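PDB 4DBF: 2-hydroxyhepta-2,4-diene-1,7-dioate isomerase from Corynebacterium glutamicum, which probably acts as a magnesium-dependent oxaloacetate decarboxylase of the fumarylacetoacetate hydrolase (FAH) family. Local coordinates for residues 75-89 with 105-119. Numbering follows the deposited sequence.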
loop_
_atom_site.group_PDB
_atom_site.type_symbol
_atom_site.label_atom_id
_atom_site.label_comp_id
_atom_site.label_asym_id
_atom_site.label_seq_id
_atom_site.Cartn_x
_atom_site.Cartn_y
_atom_site.Cartn_z
ATOM N N LEU A 75 -13.959 1.618 16.093
ATOM C CA LEU A 75 -13.408 1.061 14.871
ATOM C C LEU A 75 -11.949 1.488 14.747
ATOM O O LEU A 75 -11.511 2.263 15.486
ATOM C CB LEU A 75 -14.176 1.550 13.654
ATOM C CG LEU A 75 -15.690 1.413 13.625
ATOM C CD1 LEU A 75 -16.286 2.061 12.410
ATOM C CD2 LEU A 75 -16.115 -0.018 13.706
ATOM N N ALA A 76 -11.230 0.970 13.784
ATOM C CA ALA A 76 -9.916 1.494 13.483
ATOM C C ALA A 76 -10.088 2.984 13.306
ATOM O O ALA A 76 -10.921 3.381 12.613
ATOM C CB ALA A 76 -9.370 0.871 12.225
ATOM N N PRO A 77 -9.279 3.784 13.963
ATOM C CA PRO A 77 -9.470 5.219 13.951
ATOM C C PRO A 77 -9.196 5.920 12.636
ATOM O O PRO A 77 -9.540 7.022 12.514
ATOM C CB PRO A 77 -8.552 5.711 15.059
ATOM C CG PRO A 77 -7.549 4.687 15.213
ATOM C CD PRO A 77 -8.233 3.400 14.907
ATOM N N MET A 78 -8.597 5.262 11.678
ATOM C CA MET A 78 -8.404 5.786 10.337
ATOM C C MET A 78 -8.568 4.689 9.285
ATOM O O MET A 78 -8.404 3.544 9.561
ATOM C CB MET A 78 -6.989 6.292 10.103
ATOM C CG MET A 78 -6.651 7.631 10.679
ATOM S SD MET A 78 -7.531 9.042 10.046
ATOM C CE MET A 78 -7.516 10.021 11.516
ATOM N N LEU A 79 -8.792 5.124 8.075
ATOM C CA LEU A 79 -8.729 4.267 6.928
ATOM C C LEU A 79 -7.562 4.760 6.103
ATOM O O LEU A 79 -7.703 5.514 5.216
ATOM C CB LEU A 79 -10.011 4.339 6.154
ATOM C CG LEU A 79 -11.236 3.847 6.878
ATOM C CD1 LEU A 79 -12.415 3.902 5.938
ATOM C CD2 LEU A 79 -11.056 2.466 7.430
ATOM N N PRO A 80 -6.387 4.319 6.456
ATOM C CA PRO A 80 -5.188 4.867 5.849
ATOM C C PRO A 80 -4.998 4.475 4.401
ATOM O O PRO A 80 -5.296 3.387 4.097
ATOM C CB PRO A 80 -4.085 4.276 6.683
ATOM C CG PRO A 80 -4.644 3.032 7.216
ATOM C CD PRO A 80 -6.093 3.230 7.376
ATOM N N SER A 81 -4.438 5.361 3.589
ATOM C CA SER A 81 -4.073 5.064 2.208
ATOM C C SER A 81 -2.954 4.037 2.142
ATOM O O SER A 81 -2.936 3.212 1.289
ATOM C CB SER A 81 -3.711 6.316 1.405
ATOM O OG SER A 81 -2.387 6.643 1.526
ATOM N N LYS A 82 -2.050 4.121 3.083
ATOM C CA LYS A 82 -1.050 3.116 3.273
ATOM C C LYS A 82 -0.548 3.072 4.703
ATOM O O LYS A 82 -0.743 3.970 5.448
ATOM C CB LYS A 82 0.105 3.314 2.315
ATOM C CG LYS A 82 0.737 4.677 2.358
ATOM C CD LYS A 82 1.775 4.839 1.281
ATOM C CE LYS A 82 2.506 6.148 1.405
ATOM N NZ LYS A 82 1.676 7.319 1.139
ATOM N N VAL A 83 0.091 1.971 5.032
ATOM C CA VAL A 83 0.683 1.744 6.321
ATOM C C VAL A 83 2.157 1.460 6.101
ATOM O O VAL A 83 2.502 0.540 5.423
ATOM C CB VAL A 83 0.055 0.576 7.058
ATOM C CG1 VAL A 83 0.751 0.383 8.384
ATOM C CG2 VAL A 83 -1.423 0.775 7.182
ATOM N N VAL A 84 3.001 2.317 6.631
ATOM C CA VAL A 84 4.425 2.173 6.434
ATOM C C VAL A 84 5.027 1.750 7.737
ATOM O O VAL A 84 4.767 2.331 8.724
ATOM C CB VAL A 84 5.100 3.454 5.968
ATOM C CG1 VAL A 84 6.566 3.191 5.711
ATOM C CG2 VAL A 84 4.425 4.024 4.748
ATOM N N ALA A 85 5.783 0.675 7.700
ATOM C CA ALA A 85 6.292 0.079 8.890
ATOM C C ALA A 85 7.812 -0.093 8.866
ATOM O O ALA A 85 8.374 -0.235 7.852
ATOM C CB ALA A 85 5.616 -1.231 9.140
ATOM N N ILE A 86 8.421 -0.065 10.031
ATOM C CA ILE A 86 9.861 -0.205 10.167
ATOM C C ILE A 86 10.224 -1.532 10.831
ATOM O O ILE A 86 9.771 -1.834 11.901
ATOM C CB ILE A 86 10.502 0.937 10.992
ATOM C CG1 ILE A 86 9.966 2.293 10.587
ATOM C CG2 ILE A 86 11.998 0.941 10.837
ATOM C CD1 ILE A 86 10.160 2.602 9.136
ATOM N N GLY A 87 11.065 -2.297 10.170
ATOM C CA GLY A 87 11.642 -3.466 10.761
ATOM C C GLY A 87 13.048 -3.202 11.271
ATOM O O GLY A 87 13.692 -2.287 10.878
ATOM N N ARG A 88 13.480 -4.063 12.157
ATOM C CA ARG A 88 14.749 -3.945 12.837
ATOM C C ARG A 88 15.012 -2.617 13.475
ATOM O O ARG A 88 16.087 -2.150 13.383
ATOM C CB ARG A 88 15.882 -4.246 11.902
ATOM C CG ARG A 88 15.681 -5.530 11.162
ATOM C CD ARG A 88 16.888 -5.961 10.413
ATOM N NE ARG A 88 16.993 -5.385 9.104
ATOM C CZ ARG A 88 16.545 -5.955 8.023
ATOM N NH1 ARG A 88 15.934 -7.110 8.089
ATOM N NH2 ARG A 88 16.714 -5.355 6.882
ATOM N N ASN A 89 14.028 -2.046 14.128
ATOM C CA ASN A 89 14.206 -0.781 14.774
ATOM C C ASN A 89 14.373 -0.816 16.273
ATOM O O ASN A 89 14.474 0.197 16.873
ATOM C CB ASN A 89 13.057 0.162 14.438
ATOM C CG ASN A 89 13.430 1.610 14.605
ATOM O OD1 ASN A 89 14.539 1.991 14.353
ATOM N ND2 ASN A 89 12.498 2.404 15.057
ATOM N N LEU A 105 22.172 -5.399 10.321
ATOM C CA LEU A 105 21.361 -4.869 9.263
ATOM C C LEU A 105 20.535 -3.750 9.810
ATOM O O LEU A 105 19.963 -3.852 10.849
ATOM C CB LEU A 105 20.424 -5.932 8.739
ATOM C CG LEU A 105 20.895 -7.308 8.324
ATOM C CD1 LEU A 105 20.325 -8.386 9.212
ATOM C CD2 LEU A 105 20.582 -7.588 6.863
ATOM N N PRO A 106 20.519 -2.655 9.116
ATOM C CA PRO A 106 19.887 -1.485 9.674
ATOM C C PRO A 106 18.384 -1.555 9.530
ATOM O O PRO A 106 17.900 -2.385 8.850
ATOM C CB PRO A 106 20.457 -0.376 8.849
ATOM C CG PRO A 106 20.767 -0.996 7.588
ATOM C CD PRO A 106 21.256 -2.345 7.901
ATOM N N PRO A 107 17.692 -0.679 10.209
ATOM C CA PRO A 107 16.249 -0.594 10.077
ATOM C C PRO A 107 15.805 -0.544 8.633
ATOM O O PRO A 107 16.467 0.005 7.834
ATOM C CB PRO A 107 15.929 0.700 10.781
ATOM C CG PRO A 107 16.960 0.805 11.832
ATOM C CD PRO A 107 18.188 0.329 11.139
ATOM N N THR A 108 14.675 -1.134 8.336
ATOM C CA THR A 108 14.199 -1.216 6.996
ATOM C C THR A 108 12.711 -0.912 6.965
ATOM O O THR A 108 12.023 -1.251 7.854
ATOM C CB THR A 108 14.463 -2.616 6.428
ATOM O OG1 THR A 108 14.272 -2.632 5.030
ATOM C CG2 THR A 108 13.585 -3.626 7.084
ATOM N N LEU A 109 12.271 -0.286 5.901
ATOM C CA LEU A 109 10.906 0.084 5.708
ATOM C C LEU A 109 10.152 -1.025 5.004
ATOM O O LEU A 109 10.675 -1.671 4.181
ATOM C CB LEU A 109 10.909 1.338 4.863
ATOM C CG LEU A 109 9.696 2.075 4.390
ATOM C CD1 LEU A 109 10.114 3.469 3.959
ATOM C CD2 LEU A 109 9.116 1.331 3.228
ATOM N N PHE A 110 8.899 -1.214 5.350
ATOM C CA PHE A 110 8.027 -2.067 4.570
ATOM C C PHE A 110 6.580 -1.570 4.615
ATOM O O PHE A 110 6.262 -0.655 5.330
ATOM C CB PHE A 110 8.170 -3.540 4.953
ATOM C CG PHE A 110 7.679 -3.869 6.305
ATOM C CD1 PHE A 110 8.459 -3.689 7.383
ATOM C CD2 PHE A 110 6.447 -4.381 6.483
ATOM C CE1 PHE A 110 8.015 -3.971 8.629
ATOM C CE2 PHE A 110 5.986 -4.660 7.724
ATOM C CZ PHE A 110 6.764 -4.452 8.805
ATOM N N LEU A 111 5.745 -2.183 3.812
ATOM C CA LEU A 111 4.356 -1.772 3.709
ATOM C C LEU A 111 3.401 -2.841 4.192
ATOM O O LEU A 111 3.629 -3.962 3.940
ATOM C CB LEU A 111 4.022 -1.414 2.283
ATOM C CG LEU A 111 4.854 -0.310 1.636
ATOM C CD1 LEU A 111 4.639 -0.181 0.160
ATOM C CD2 LEU A 111 4.612 0.984 2.325
ATOM N N LYS A 112 2.336 -2.428 4.862
ATOM C CA LYS A 112 1.168 -3.266 5.080
ATOM C C LYS A 112 0.035 -2.649 4.273
ATOM O O LYS A 112 -0.090 -1.481 4.253
ATOM C CB LYS A 112 0.770 -3.359 6.548
ATOM C CG LYS A 112 1.686 -4.157 7.450
ATOM C CD LYS A 112 1.400 -3.957 8.923
ATOM C CE LYS A 112 0.424 -4.950 9.504
ATOM N NZ LYS A 112 0.982 -6.265 9.815
ATOM N N PRO A 113 -0.750 -3.463 3.589
ATOM C CA PRO A 113 -1.818 -2.966 2.752
ATOM C C PRO A 113 -2.979 -2.512 3.612
ATOM O O PRO A 113 -3.135 -3.049 4.665
ATOM C CB PRO A 113 -2.206 -4.192 1.970
ATOM C CG PRO A 113 -2.025 -5.283 2.919
ATOM C CD PRO A 113 -0.821 -4.920 3.715
ATOM N N PRO A 114 -3.759 -1.547 3.136
ATOM C CA PRO A 114 -4.911 -1.016 3.877
ATOM C C PRO A 114 -5.943 -2.062 4.278
ATOM O O PRO A 114 -6.619 -1.964 5.259
ATOM C CB PRO A 114 -5.531 -0.033 2.896
ATOM C CG PRO A 114 -4.439 0.342 2.007
ATOM C CD PRO A 114 -3.555 -0.844 1.882
ATOM N N THR A 115 -6.008 -3.083 3.468
ATOM C CA THR A 115 -6.845 -4.212 3.698
ATOM C C THR A 115 -6.458 -5.054 4.913
ATOM O O THR A 115 -7.215 -5.830 5.358
ATOM C CB THR A 115 -6.917 -5.089 2.443
ATOM O OG1 THR A 115 -5.640 -5.212 1.868
ATOM C CG2 THR A 115 -7.811 -4.458 1.465
ATOM N N ALA A 116 -5.273 -4.859 5.440
ATOM C CA ALA A 116 -4.858 -5.550 6.645
ATOM C C ALA A 116 -5.444 -4.924 7.901
ATOM O O ALA A 116 -5.559 -5.531 8.896
ATOM C CB ALA A 116 -3.357 -5.603 6.742
ATOM N N VAL A 117 -5.776 -3.670 7.795
ATOM C CA VAL A 117 -6.234 -2.879 8.907
ATOM C C VAL A 117 -7.558 -3.390 9.445
ATOM O O VAL A 117 -8.433 -3.691 8.722
ATOM C CB VAL A 117 -6.342 -1.395 8.535
ATOM C CG1 VAL A 117 -6.896 -0.619 9.694
ATOM C CG2 VAL A 117 -4.992 -0.867 8.119
ATOM N N THR A 118 -7.631 -3.501 10.752
ATOM C CA THR A 118 -8.868 -3.742 11.462
ATOM C C THR A 118 -8.923 -2.971 12.793
ATOM O O THR A 118 -7.985 -2.319 13.162
ATOM C CB THR A 118 -9.153 -5.256 11.641
ATOM O OG1 THR A 118 -10.496 -5.464 12.032
ATOM C CG2 THR A 118 -8.293 -5.830 12.689
ATOM N N GLY A 119 -10.038 -3.053 13.478
ATOM C CA GLY A 119 -10.214 -2.268 14.666
ATOM C C GLY A 119 -10.143 -3.012 15.968
ATOM O O GLY A 119 -9.962 -4.187 15.976
HETATM O O HOH W 1 0.551 0.245 2.643
HETATM O O HOH W 2 18.916 -2.573 13.017
HETATM O O HOH W 3 18.467 -3.092 6.350
#
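A chi1 of 68° sets CG of Phe110 between its own backbone N and carbonyl carbon, and this folds the ring back across the neighbouring strand onto Ala85. The methyl of Ala85 sits over one ring face, toward the rim, in a CH-pi contact with CB 3.7 Å from the ring centroid, while N of Gly87 lies at the ring edge. Beneath this pair, strands 83-87 and 108-112 run antiparallel, and Ala85 and Phe110 form a hydrogen-bonded pair: N of Ala85 gives a bond of 2.8 Å to O of Phe110, nearly straight at 172°, and N of Phe110 returns one of 2.7 Å to O of Ala85. Toward Val83 the ladder continues as N of Lys112 donates to O of Val83 (3.0 Å). On the face carrying Val84, Ile86, Leu109 and Leu111, CG1 of Val84 meets CG of Leu109 at 3.6 Å, and helix 235-243 packs against both residues. Beyond the strand, Arg88 bends at chi3 (-86°) and brings NE within 3.1 Å of O of Pro106, which lies near the guanidinium plane although NE stands above the carbonyl plane. CG2 of Thr108 covers one guanidinium face, and CB of Leu105 lies over the opposite one. At the far end, CG2 of Val117 meets CG of the Pro80 ring, 4.0 Å away. The nearest side-chain atom of Phe110 is about 4 Å from the bound magnesium ion, and NZ of Lys112 salt-bridges the metal ligand Asp167 and is also held by the backbone O atoms of Lys184 and Phe189: this antiparallel ladder flanks the metal site of the FAH-family catalytic domain.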